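PDB 2PCQ: putative dihydrodipicolinate synthase from Thermus thermophilus, which is a putative member of the dihydrodipicolinate synthase family, built as a closed eight-stranded TIM barrel. Local coordinates for residues 64-72 with 88-99; 172-181 with 189-197. One frame throughout, in Å; residues are numbered along the deposited sequence.

How the interactions relate
Both interactions are pairings of neighbouring parallel strands in one eight-stranded barrel. Interaction 1 joins strands 66-69 and 91-94, the third and fourth in order. Interaction 2 joins strands 172-175 and 191-193, the seventh and eighth. Their centres lie about 17 Å apart, yet they meet by packing. CD1 of I193 sits 3.9 Å from CD1 of L66 and 4.2 Å from CD1 of L93, so leucines of one pair touch an isoleucine of the other. A potassium ion, bound at A143 and V148, is about 8 Å from the side chain of R172 and about 11 Å from that of A91, so neither interaction forms its site.

Interaction 1 of 2, residues 64-72 with 88-99; sequences PFLVGLMEE and GAMALLATPPRY
This contact is the strand pairing of a beta-alpha-beta crossover in a TIM barrel: strands 66-69 and 91-94 run parallel, linked by helix 74-87. V67 N donates to A91 O, and V67 O accepts from L93 N. L69 N then gives a 2.8 Å bond to L93 O, and T95 N donates to L69 O. At the N-terminal end of the pairing, F65 O accepts from M90 N at 2.9 Å. The F65 ring carries A89 CA over one face, offset toward its rim, a CH-pi contact. CD1 of L69 meets CD1 of L92 at 3.9 Å on the face turned to helix 74-87. L93 packs from the other face against F122 and Y124 of the next strand.

Beyond the strands, E72 holds the 88-99 chain. Its side chain bends at chi2 (-82°), which helps bring the carboxylate to the backbone of R98 and Y99. OE1 accepts from R98 N at 2.9 Å and from Y99 N at 3.0 Å, on its syn side but from opposite faces of its plane. OE2 lies over the centre of the R98 guanidinium, 3.6 Å from NH1. No N-H points at it, so this salt bridge rests on charge alone. Waters meet the guanidinium edge. The two N-H bonds and the nearby positive charge would probably stabilise the E72 carboxylate as an anion.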
ATOM      1  N   PRO A  64     -25.766  26.015  14.464  1.00 17.99           N
ATOM      2  CA  PRO A  64     -25.462  25.703  13.061  1.00 19.44           C
ATOM      3  C   PRO A  64     -24.820  24.320  12.984  1.00 19.73           C
ATOM      4  O   PRO A  64     -23.867  24.034  13.706  1.00 21.39           O
ATOM      5  CB  PRO A  64     -24.492  26.813  12.662  1.00 16.20           C
ATOM      6  CG  PRO A  64     -24.968  27.978  13.489  1.00 20.13           C
ATOM      7  CD  PRO A  64     -25.229  27.337  14.841  1.00 18.62           C
ATOM      8  N   PHE A  65     -25.338  23.465  12.111  1.00 17.54           N
ATOM      9  CA  PHE A  65     -24.805  22.116  11.991  1.00 18.23           C
ATOM     10  C   PHE A  65     -24.405  21.747  10.573  1.00 17.48           C
ATOM     11  O   PHE A  65     -24.790  22.408   9.604  1.00 18.18           O
ATOM     12  CB  PHE A  65     -25.827  21.105  12.517  1.00 14.24           C
ATOM     13  CG  PHE A  65     -27.095  21.035  11.707  1.00 20.45           C
ATOM     14  CD1 PHE A  65     -27.318  19.978  10.827  1.00 16.72           C
ATOM     15  CD2 PHE A  65     -28.079  22.010  11.844  1.00 17.73           C
ATOM     16  CE1 PHE A  65     -28.506  19.890  10.098  1.00 21.40           C
ATOM     17  CE2 PHE A  65     -29.270  21.935  11.120  1.00 19.61           C
ATOM     18  CZ  PHE A  65     -29.486  20.872  10.246  1.00 19.45           C
ATOM     19  N   LEU A  66     -23.621  20.680  10.471  1.00 16.63           N
ATOM     20  CA  LEU A  66     -23.152  20.178   9.192  1.00 13.51           C
ATOM     21  C   LEU A  66     -23.754  18.803   8.969  1.00 14.32           C
ATOM     22  O   LEU A  66     -24.063  18.086   9.921  1.00 13.51           O
ATOM     23  CB  LEU A  66     -21.626  20.058   9.193  1.00 16.86           C
ATOM     24  CG  LEU A  66     -20.788  21.312   9.447  1.00 22.28           C
ATOM     25  CD1 LEU A  66     -19.324  20.913   9.594  1.00 22.41           C
ATOM     26  CD2 LEU A  66     -20.969  22.298   8.299  1.00 20.77           C
ATOM     27  N   VAL A  67     -23.932  18.441   7.705  1.00 15.72           N
ATOM     28  CA  VAL A  67     -24.464  17.129   7.373  1.00 13.56           C
ATOM     29  C   VAL A  67     -23.513  16.457   6.393  1.00 15.85           C
ATOM     30  O   VAL A  67     -23.169  17.029   5.356  1.00 15.08           O
ATOM     31  CB  VAL A  67     -25.862  17.221   6.734  1.00 18.20           C
ATOM     32  CG1 VAL A  67     -26.363  15.822   6.383  1.00 14.22           C
ATOM     33  CG2 VAL A  67     -26.826  17.898   7.695  1.00 14.86           C
ATOM     34  N   GLY A  68     -23.080  15.250   6.731  1.00 10.87           N
ATOM     35  CA  GLY A  68     -22.179  14.530   5.851  1.00 12.96           C
ATOM     36  C   GLY A  68     -22.949  13.956   4.677  1.00 16.51           C
ATOM     37  O   GLY A  68     -24.064  13.462   4.850  1.00 14.49           O
ATOM     38  N   LEU A  69     -22.372  14.034   3.481  1.00 13.87           N
ATOM     39  CA  LEU A  69     -23.017  13.496   2.292  1.00 14.09           C
ATOM     40  C   LEU A  69     -22.037  12.543   1.624  1.00 17.14           C
ATOM     41  O   LEU A  69     -21.018  12.959   1.060  1.00 15.31           O
ATOM     42  CB  LEU A  69     -23.420  14.620   1.329  1.00 16.69           C
ATOM     43  CG  LEU A  69     -24.343  14.203   0.179  1.00 16.90           C
ATOM     44  CD1 LEU A  69     -25.083  15.420  -0.341  1.00 21.52           C
ATOM     45  CD2 LEU A  69     -23.545  13.541  -0.923  1.00 15.89           C
HETATM   46  N   MSE A  70     -22.341  11.254   1.718  1.00 13.96           N
HETATM   47  CA  MSE A  70     -21.488  10.242   1.130  1.00 15.24           C
HETATM   48  C   MSE A  70     -22.270   9.382   0.144  1.00 17.89           C
HETATM   49  O   MSE A  70     -22.942   8.423   0.530  1.00 18.98           O
HETATM   50  CB  MSE A  70     -20.898   9.375   2.228  1.00 13.23           C
HETATM   51  CG  MSE A  70     -20.273  10.204   3.318  1.00 20.55           C
HETATM   52 SE   MSE A  70     -19.407   9.123   4.625  1.00 39.22          SE
HETATM   53  CE  MSE A  70     -19.162  10.492   5.974  1.00 25.81           C
ATOM     54  N   GLU A  71     -22.185   9.752  -1.132  1.00 15.97           N
ATOM     55  CA  GLU A  71     -22.875   9.040  -2.200  1.00 17.31           C
ATOM     56  C   GLU A  71     -21.871   8.729  -3.304  1.00 18.14           C
ATOM     57  O   GLU A  71     -20.773   9.292  -3.338  1.00 19.14           O
ATOM     58  CB  GLU A  71     -24.023   9.882  -2.767  1.00 16.37           C
ATOM     59  CG  GLU A  71     -25.120  10.257  -1.774  1.00 17.92           C
ATOM     60  CD  GLU A  71     -25.795   9.055  -1.135  1.00 23.85           C
ATOM     61  OE1 GLU A  71     -25.964   8.020  -1.814  1.00 22.61           O
ATOM     62  OE2 GLU A  71     -26.172   9.152   0.053  1.00 25.38           O
ATOM     63  N   GLU A  72     -22.261   7.837  -4.208  1.00 19.69           N
ATOM     64  CA  GLU A  72     -21.405   7.418  -5.308  1.00 17.85           C
ATOM     65  C   GLU A  72     -21.687   8.188  -6.593  1.00 18.52           C
ATOM     66  O   GLU A  72     -20.827   8.260  -7.464  1.00 21.75           O
ATOM     67  CB  GLU A  72     -21.599   5.925  -5.583  1.00 17.09           C
ATOM     68  CG  GLU A  72     -21.398   4.998  -4.383  1.00 18.47           C
ATOM     69  CD  GLU A  72     -19.935   4.667  -4.106  1.00 21.79           C
ATOM     70  OE1 GLU A  72     -19.051   5.132  -4.862  1.00 16.43           O
ATOM     71  OE2 GLU A  72     -19.672   3.935  -3.126  1.00 20.92           O
ATOM     72  N   GLY A  88     -32.056  22.732   7.198  1.00 20.87           N
ATOM     73  CA  GLY A  88     -31.428  23.963   7.637  1.00 21.45           C
ATOM     74  C   GLY A  88     -29.935  23.827   7.878  1.00 22.17           C
ATOM     75  O   GLY A  88     -29.337  24.643   8.581  1.00 19.69           O
ATOM     76  N   ALA A  89     -29.322  22.804   7.288  1.00 20.11           N
ATOM     77  CA  ALA A  89     -27.890  22.584   7.465  1.00 17.09           C
ATOM     78  C   ALA A  89     -27.086  23.765   6.945  1.00 19.51           C
ATOM     79  O   ALA A  89     -27.389  24.313   5.889  1.00 23.71           O
ATOM     80  CB  ALA A  89     -27.459  21.301   6.748  1.00 18.54           C
HETATM   81  N   MSE A  90     -26.055  24.138   7.698  1.00 18.47           N
HETATM   82  CA  MSE A  90     -25.168  25.242   7.346  1.00 20.86           C
HETATM   83  C   MSE A  90     -24.343  24.893   6.105  1.00 22.42           C
HETATM   84  O   MSE A  90     -24.057  25.751   5.270  1.00 18.47           O
HETATM   85  CB  MSE A  90     -24.263  25.545   8.543  1.00 21.03           C
HETATM   86  CG  MSE A  90     -22.889  26.052   8.196  1.00 34.20           C
HETATM   87 SE   MSE A  90     -21.920  26.394   9.819  1.00 53.33          SE
HETATM   88  CE  MSE A  90     -21.745  24.529  10.417  1.00 42.67           C
ATOM     89  N   ALA A  91     -23.975  23.623   5.984  1.00 17.56           N
ATOM     90  CA  ALA A  91     -23.195  23.168   4.838  1.00 17.76           C
ATOM     91  C   ALA A  91     -23.093  21.651   4.829  1.00 16.78           C
ATOM     92  O   ALA A  91     -23.432  20.984   5.809  1.00 15.94           O
ATOM     93  CB  ALA A  91     -21.799  23.786   4.865  1.00 11.71           C
ATOM     94  N   LEU A  92     -22.627  21.114   3.709  1.00 19.54           N
ATOM     95  CA  LEU A  92     -22.449  19.678   3.557  1.00 16.57           C
ATOM     96  C   LEU A  92     -20.975  19.352   3.765  1.00 14.44           C
ATOM     97  O   LEU A  92     -20.117  20.230   3.677  1.00 17.48           O
ATOM     98  CB  LEU A  92     -22.840  19.237   2.145  1.00 14.89           C
ATOM     99  CG  LEU A  92     -24.262  19.488   1.647  1.00 22.01           C
ATOM    100  CD1 LEU A  92     -24.309  19.257   0.148  1.00 24.52           C
ATOM    101  CD2 LEU A  92     -25.237  18.567   2.368  1.00 17.16           C
ATOM    102  N   LEU A  93     -20.702  18.089   4.059  1.00 12.74           N
ATOM    103  CA  LEU A  93     -19.342  17.596   4.213  1.00 14.69           C
ATOM    104  C   LEU A  93     -19.394  16.396   3.279  1.00 13.99           C
ATOM    105  O   LEU A  93     -19.834  15.315   3.666  1.00 16.95           O
ATOM    106  CB  LEU A  93     -19.071  17.164   5.658  1.00 16.77           C
ATOM    107  CG  LEU A  93     -17.925  17.928   6.335  1.00 21.80           C
ATOM    108  CD1 LEU A  93     -17.766  17.477   7.780  1.00 21.28           C
ATOM    109  CD2 LEU A  93     -16.642  17.694   5.567  1.00 20.70           C
ATOM    110  N   ALA A  94     -18.975  16.603   2.036  1.00 13.33           N
ATOM    111  CA  ALA A  94     -19.046  15.553   1.028  1.00 13.79           C
ATOM    112  C   ALA A  94     -17.744  14.839   0.688  1.00 12.68           C
ATOM    113  O   ALA A  94     -16.713  15.466   0.471  1.00 14.48           O
ATOM    114  CB  ALA A  94     -19.661  16.122  -0.250  1.00 14.66           C
ATOM    115  N   THR A  95     -17.827  13.514   0.623  1.00 11.81           N
ATOM    116  CA  THR A  95     -16.696  12.660   0.285  1.00 11.43           C
ATOM    117  C   THR A  95     -16.738  12.385  -1.220  1.00 15.07           C
ATOM    118  O   THR A  95     -17.779  12.534  -1.857  1.00 16.80           O
ATOM    119  CB  THR A  95     -16.796  11.302   1.005  1.00 14.96           C
ATOM    120  OG1 THR A  95     -18.076  10.723   0.727  1.00 14.81           O
ATOM    121  CG2 THR A  95     -16.635  11.466   2.512  1.00 14.60           C
ATOM    122  N   PRO A  96     -15.603  11.977  -1.809  1.00 15.94           N
ATOM    123  CA  PRO A  96     -15.576  11.688  -3.248  1.00 14.47           C
ATOM    124  C   PRO A  96     -16.236  10.339  -3.536  1.00 18.77           C
ATOM    125  O   PRO A  96     -16.354   9.499  -2.643  1.00 13.86           O
ATOM    126  CB  PRO A  96     -14.077  11.625  -3.565  1.00 12.95           C
ATOM    127  CG  PRO A  96     -13.423  12.370  -2.432  1.00 21.96           C
ATOM    128  CD  PRO A  96     -14.245  11.957  -1.246  1.00 15.53           C
ATOM    129  N   PRO A  97     -16.705  10.126  -4.777  1.00 18.34           N
ATOM    130  CA  PRO A  97     -17.327   8.834  -5.091  1.00 16.24           C
ATOM    131  C   PRO A  97     -16.240   7.791  -4.790  1.00 16.56           C
ATOM    132  O   PRO A  97     -15.057   8.096  -4.918  1.00 16.44           O
ATOM    133  CB  PRO A  97     -17.630   8.957  -6.582  1.00 14.21           C
ATOM    134  CG  PRO A  97     -17.965  10.416  -6.719  1.00 17.23           C
ATOM    135  CD  PRO A  97     -16.879  11.082  -5.887  1.00 15.55           C
ATOM    136  N   ARG A  98     -16.627   6.574  -4.417  1.00 18.13           N
ATOM    137  CA  ARG A  98     -15.643   5.550  -4.042  1.00 18.86           C
ATOM    138  C   ARG A  98     -15.430   4.305  -4.899  1.00 16.96           C
ATOM    139  O   ARG A  98     -14.323   4.046  -5.378  1.00 17.04           O
ATOM    140  CB  ARG A  98     -15.950   5.051  -2.631  1.00 15.51           C
ATOM    141  CG  ARG A  98     -15.730   6.046  -1.519  1.00 21.84           C
ATOM    142  CD  ARG A  98     -16.688   5.725  -0.393  1.00 21.74           C
ATOM    143  NE  ARG A  98     -17.981   6.332  -0.654  1.00 27.84           N
ATOM    144  CZ  ARG A  98     -19.151   5.822  -0.287  1.00 22.84           C
ATOM    145  NH1 ARG A  98     -19.212   4.667   0.363  1.00 22.19           N
ATOM    146  NH2 ARG A  98     -20.259   6.490  -0.562  1.00 23.91           N
ATOM    147  N   TYR A  99     -16.488   3.517  -5.046  1.00 14.53           N
ATOM    148  CA  TYR A  99     -16.420   2.253  -5.761  1.00 13.86           C
ATOM    149  C   TYR A  99     -15.658   2.248  -7.090  1.00 15.78           C
ATOM    150  O   TYR A  99     -14.795   1.396  -7.294  1.00 15.84           O
ATOM    151  CB  TYR A  99     -17.833   1.703  -5.964  1.00 14.17           C
ATOM    152  CG  TYR A  99     -17.863   0.212  -6.180  1.00 13.14           C
ATOM    153  CD1 TYR A  99     -17.896  -0.671  -5.099  1.00 14.43           C
ATOM    154  CD2 TYR A  99     -17.837  -0.320  -7.466  1.00 13.74           C
ATOM    155  CE1 TYR A  99     -17.904  -2.055  -5.300  1.00 16.87           C
ATOM    156  CE2 TYR A  99     -17.843  -1.701  -7.678  1.00 15.66           C
ATOM    157  CZ  TYR A  99     -17.876  -2.559  -6.596  1.00 18.55           C
ATOM    158  OH  TYR A  99     -17.877  -3.917  -6.811  1.00 21.08           O
TER
HETATM  159  O   HOH W   1     -27.259  25.038  10.417  1.00 18.18           O
HETATM  160  O   HOH W   2     -20.484  12.140  -1.495  1.00 13.90           O
HETATM  161  O   HOH W   3     -22.611   5.675  -0.253  1.00 22.77           O
HETATM  162  O   HOH W   4     -18.809   9.215  -1.442  1.00 19.98           O

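Interaction 2 of 2, residues 172-181 with 189-197; sequences RVYTGHAPTF and AEGGILAAA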
ATOM      1  N   ARG A 172     -11.172  27.211   4.869  1.00 19.94           N
ATOM      2  CA  ARG A 172     -11.231  26.795   6.260  1.00 17.63           C
ATOM      3  C   ARG A 172     -10.901  25.326   6.459  1.00 18.04           C
ATOM      4  O   ARG A 172     -11.596  24.440   5.967  1.00 16.16           O
ATOM      5  CB  ARG A 172     -12.614  27.131   6.809  1.00 17.68           C
ATOM      6  CG  ARG A 172     -12.936  28.622   6.668  1.00 23.64           C
ATOM      7  CD  ARG A 172     -14.402  28.899   6.902  1.00 23.76           C
ATOM      8  NE  ARG A 172     -14.820  28.456   8.224  1.00 21.81           N
ATOM      9  CZ  ARG A 172     -16.087  28.371   8.609  1.00 28.98           C
ATOM     10  NH1 ARG A 172     -17.056  28.698   7.763  1.00 25.61           N
ATOM     11  NH2 ARG A 172     -16.385  27.969   9.838  1.00 22.09           N
ATOM     12  N   VAL A 173      -9.832  25.084   7.204  1.00 15.30           N
ATOM     13  CA  VAL A 173      -9.366  23.732   7.453  1.00 14.16           C
ATOM     14  C   VAL A 173      -9.749  23.174   8.810  1.00 15.72           C
ATOM     15  O   VAL A 173      -9.454  23.768   9.847  1.00 14.80           O
ATOM     16  CB  VAL A 173      -7.830  23.654   7.325  1.00 13.95           C
ATOM     17  CG1 VAL A 173      -7.353  22.240   7.617  1.00 12.87           C
ATOM     18  CG2 VAL A 173      -7.403  24.099   5.923  1.00 12.80           C
ATOM     19  N   TYR A 174     -10.402  22.017   8.784  1.00 14.52           N
ATOM     20  CA  TYR A 174     -10.804  21.320   9.997  1.00 14.50           C
ATOM     21  C   TYR A 174     -10.146  19.952   9.997  1.00 15.47           C
ATOM     22  O   TYR A 174     -10.170  19.247   8.989  1.00 13.47           O
ATOM     23  CB  TYR A 174     -12.325  21.170  10.051  1.00 14.85           C
ATOM     24  CG  TYR A 174     -12.989  22.326  10.754  1.00 18.49           C
ATOM     25  CD1 TYR A 174     -13.118  22.331  12.141  1.00 16.07           C
ATOM     26  CD2 TYR A 174     -13.395  23.458  10.050  1.00 19.73           C
ATOM     27  CE1 TYR A 174     -13.623  23.433  12.813  1.00 20.26           C
ATOM     28  CE2 TYR A 174     -13.902  24.574  10.715  1.00 23.02           C
ATOM     29  CZ  TYR A 174     -14.008  24.552  12.100  1.00 23.38           C
ATOM     30  OH  TYR A 174     -14.469  25.653  12.786  1.00 28.59           O
ATOM     31  N   THR A 175      -9.525  19.580  11.106  1.00 10.01           N
ATOM     32  CA  THR A 175      -8.906  18.270  11.163  1.00 13.19           C
ATOM     33  C   THR A 175      -9.863  17.326  11.869  1.00 14.94           C
ATOM     34  O   THR A 175     -10.586  17.732  12.783  1.00 17.17           O
ATOM     35  CB  THR A 175      -7.564  18.293  11.924  1.00 14.54           C
ATOM     36  OG1 THR A 175      -7.018  16.970  11.949  1.00 15.71           O
ATOM     37  CG2 THR A 175      -7.761  18.776  13.356  1.00 13.66           C
ATOM     38  N   GLY A 176      -9.886  16.074  11.426  1.00 12.98           N
ATOM     39  CA  GLY A 176     -10.751  15.091  12.050  1.00 13.37           C
ATOM     40  C   GLY A 176      -9.908  14.071  12.790  1.00 13.88           C
ATOM     41  O   GLY A 176     -10.417  13.042  13.234  1.00 15.20           O
ATOM     42  N   HIS A 177      -8.616  14.369  12.930  1.00 14.50           N
ATOM     43  CA  HIS A 177      -7.668  13.470  13.594  1.00 16.98           C
ATOM     44  C   HIS A 177      -7.270  13.970  14.990  1.00 15.81           C
ATOM     45  O   HIS A 177      -6.461  14.888  15.127  1.00 15.21           O
ATOM     46  CB  HIS A 177      -6.416  13.320  12.725  1.00 12.66           C
ATOM     47  CG  HIS A 177      -5.517  12.201  13.147  1.00 15.36           C
ATOM     48  ND1 HIS A 177      -5.876  10.874  13.031  1.00 24.18           N
ATOM     49  CD2 HIS A 177      -4.273  12.208  13.677  1.00  9.75           C
ATOM     50  CE1 HIS A 177      -4.890  10.113  13.470  1.00 16.72           C
ATOM     51  NE2 HIS A 177      -3.905  10.899  13.868  1.00 20.97           N
ATOM     52  N   ALA A 178      -7.819  13.338  16.020  1.00 14.10           N
ATOM     53  CA  ALA A 178      -7.559  13.737  17.400  1.00 13.55           C
ATOM     54  C   ALA A 178      -6.127  13.605  17.927  1.00 15.19           C
ATOM     55  O   ALA A 178      -5.629  14.516  18.590  1.00 17.57           O
ATOM     56  CB  ALA A 178      -8.516  12.996  18.337  1.00 11.02           C
ATOM     57  N   PRO A 179      -5.450  12.477  17.652  1.00 14.77           N
ATOM     58  CA  PRO A 179      -4.076  12.286  18.140  1.00 15.25           C
ATOM     59  C   PRO A 179      -3.037  13.349  17.761  1.00 17.13           C
ATOM     60  O   PRO A 179      -2.055  13.530  18.478  1.00 14.39           O
ATOM     61  CB  PRO A 179      -3.707  10.898  17.607  1.00 17.51           C
ATOM     62  CG  PRO A 179      -5.037  10.184  17.587  1.00 18.78           C
ATOM     63  CD  PRO A 179      -5.948  11.249  17.003  1.00 16.01           C
ATOM     64  N   THR A 180      -3.241  14.048  16.647  1.00 12.94           N
ATOM     65  CA  THR A 180      -2.288  15.079  16.215  1.00 13.72           C
ATOM     66  C   THR A 180      -2.907  16.473  16.257  1.00 12.68           C
ATOM     67  O   THR A 180      -2.405  17.405  15.623  1.00 13.28           O
ATOM     68  CB  THR A 180      -1.811  14.831  14.768  1.00 14.79           C
ATOM     69  OG1 THR A 180      -2.952  14.747  13.903  1.00 13.95           O
ATOM     70  CG2 THR A 180      -1.003  13.535  14.677  1.00 12.73           C
ATOM     71  N   PHE A 181      -3.987  16.615  17.017  1.00 12.42           N
ATOM     72  CA  PHE A 181      -4.709  17.877  17.106  1.00 14.42           C
ATOM     73  C   PHE A 181      -3.852  19.133  17.278  1.00 14.48           C
ATOM     74  O   PHE A 181      -3.971  20.075  16.493  1.00 17.40           O
ATOM     75  CB  PHE A 181      -5.762  17.801  18.219  1.00 14.39           C
ATOM     76  CG  PHE A 181      -6.774  18.913  18.171  1.00 14.96           C
ATOM     77  CD1 PHE A 181      -7.335  19.306  16.957  1.00 14.13           C
ATOM     78  CD2 PHE A 181      -7.173  19.561  19.332  1.00 15.54           C
ATOM     79  CE1 PHE A 181      -8.279  20.328  16.899  1.00 14.85           C
ATOM     80  CE2 PHE A 181      -8.120  20.587  19.291  1.00 19.09           C
ATOM     81  CZ  PHE A 181      -8.672  20.972  18.070  1.00 14.80           C
ATOM     82  N   ALA A 189      -5.015  24.781  11.197  1.00 14.77           N
ATOM     83  CA  ALA A 189      -6.398  24.312  11.230  1.00 14.33           C
ATOM     84  C   ALA A 189      -7.264  25.264  12.051  1.00 15.54           C
ATOM     85  O   ALA A 189      -6.836  25.767  13.093  1.00 17.27           O
ATOM     86  CB  ALA A 189      -6.466  22.906  11.817  1.00 12.47           C
ATOM     87  N   GLU A 190      -8.478  25.513  11.572  1.00 16.05           N
ATOM     88  CA  GLU A 190      -9.413  26.396  12.261  1.00 19.19           C
ATOM     89  C   GLU A 190      -9.943  25.700  13.508  1.00 20.45           C
ATOM     90  O   GLU A 190     -10.292  26.344  14.499  1.00 20.86           O
ATOM     91  CB  GLU A 190     -10.578  26.760  11.336  1.00 16.87           C
ATOM     92  CG  GLU A 190     -11.638  27.654  11.981  1.00 21.87           C
ATOM     93  CD  GLU A 190     -12.802  27.942  11.051  1.00 18.63           C
ATOM     94  OE1 GLU A 190     -12.570  28.474   9.948  1.00 24.91           O
ATOM     95  OE2 GLU A 190     -13.953  27.635  11.422  1.00 22.78           O
ATOM     96  N   GLY A 191     -10.004  24.377  13.458  1.00 16.50           N
ATOM     97  CA  GLY A 191     -10.490  23.634  14.602  1.00 17.00           C
ATOM     98  C   GLY A 191     -10.535  22.150  14.328  1.00 17.81           C
ATOM     99  O   GLY A 191      -9.854  21.653  13.428  1.00 16.47           O
ATOM    100  N   GLY A 192     -11.348  21.440  15.102  1.00 16.19           N
ATOM    101  CA  GLY A 192     -11.453  20.010  14.918  1.00 17.76           C
ATOM    102  C   GLY A 192     -12.860  19.458  15.021  1.00 19.98           C
ATOM    103  O   GLY A 192     -13.672  19.906  15.836  1.00 16.71           O
ATOM    104  N   ILE A 193     -13.150  18.498  14.152  1.00 14.11           N
ATOM    105  CA  ILE A 193     -14.433  17.808  14.138  1.00 13.26           C
ATOM    106  C   ILE A 193     -13.951  16.418  14.526  1.00 15.52           C
ATOM    107  O   ILE A 193     -13.537  15.620  13.684  1.00 14.77           O
ATOM    108  CB  ILE A 193     -15.068  17.835  12.736  1.00 11.35           C
ATOM    109  CG1 ILE A 193     -15.357  19.291  12.346  1.00 16.37           C
ATOM    110  CG2 ILE A 193     -16.353  17.010  12.723  1.00 10.63           C
ATOM    111  CD1 ILE A 193     -16.011  19.470  10.985  1.00 15.08           C
ATOM    112  N   LEU A 194     -13.986  16.159  15.830  1.00 15.64           N
ATOM    113  CA  LEU A 194     -13.453  14.930  16.394  1.00 13.10           C
ATOM    114  C   LEU A 194     -14.429  14.015  17.106  1.00 14.79           C
ATOM    115  O   LEU A 194     -15.231  14.462  17.923  1.00 15.11           O
ATOM    116  CB  LEU A 194     -12.345  15.306  17.378  1.00 16.42           C
ATOM    117  CG  LEU A 194     -11.356  16.376  16.909  1.00 14.71           C
ATOM    118  CD1 LEU A 194     -10.565  16.925  18.094  1.00 12.66           C
ATOM    119  CD2 LEU A 194     -10.420  15.769  15.877  1.00 15.34           C
ATOM    120  N   ALA A 195     -14.327  12.724  16.811  1.00 15.31           N
ATOM    121  CA  ALA A 195     -15.167  11.723  17.449  1.00 16.99           C
ATOM    122  C   ALA A 195     -14.943  11.795  18.959  1.00 16.06           C
ATOM    123  O   ALA A 195     -15.865  11.587  19.741  1.00 18.85           O
ATOM    124  CB  ALA A 195     -14.808  10.329  16.930  1.00 15.16           C
ATOM    125  N   ALA A 196     -13.712  12.098  19.359  1.00 14.89           N
ATOM    126  CA  ALA A 196     -13.368  12.190  20.774  1.00 17.37           C
ATOM    127  C   ALA A 196     -14.088  13.351  21.456  1.00 17.13           C
ATOM    128  O   ALA A 196     -14.204  13.381  22.680  1.00 17.14           O
ATOM    129  CB  ALA A 196     -11.857  12.335  20.940  1.00 17.15           C
ATOM    130  N   ALA A 197     -14.574  14.303  20.662  1.00 16.82           N
ATOM    131  CA  ALA A 197     -15.294  15.447  21.207  1.00 17.76           C
ATOM    132  C   ALA A 197     -16.693  15.031  21.662  1.00 16.42           C
ATOM    133  O   ALA A 197     -17.411  15.822  22.274  1.00 18.22           O
ATOM    134  CB  ALA A 197     -15.383  16.568  20.178  1.00 14.89           C
TER
HETATM  135  O   HOH W   5     -12.237  11.746  14.929  1.00 17.77           O
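R172 and E190 form a side-on salt bridge, the guanidinium and carboxylate planes nearly coplanar. R172 NE donates to E190 OE1 at 2.8 Å and R172 NH2 donates to OE2 at 2.9 Å. Each oxygen uses its syn lone pair, and both lie in the guanidinium plane. This cluster belongs to the pairing of the seventh and eighth strands of a TIM barrel, in a beta-alpha-beta unit of strand 172-175, helix 181-186 and strand 191-193. E190 OE2 also accepts a very short bond from Y174 OH, 2.5 Å. The Y174 ring is turned 74° from the carboxylate, and its hydroxyl is also bonded to the N-terminal amine of M1. With CG anti to the backbone N (chi1 178°) and an extended chain beyond it, E190 reaches both partners. Three hydrogen bonds thus fix the rotation of this carboxylate.

Along the strands, E190 N donates to V173 O, T175 N to G191 O, and I193 N to T175 O. Inside the barrel, G191 N sits over one face of the Y174 ring, offset toward the rim. The bare glycine lets the ring come this close to the chain. I193 CG1 approaches Y174 CD1 at 3.8 Å, the two side chains crossing at about a right angle.

On the opposite face of the sheet, G192 N meets the edge of the F181 ring. T175 OG1 accepts from H177 N, which makes an ST turn after the strand. H177 NE2 bonds S159 OG of the third subunit. A water joins G176 O to A195 N. L194 packs at the end of the contact. Its CD2 lies 3.6 Å from A178 N, while its CD1 makes a CH-pi contact over the centre of the F181 ring, 4.2 Å from CD1 of F181.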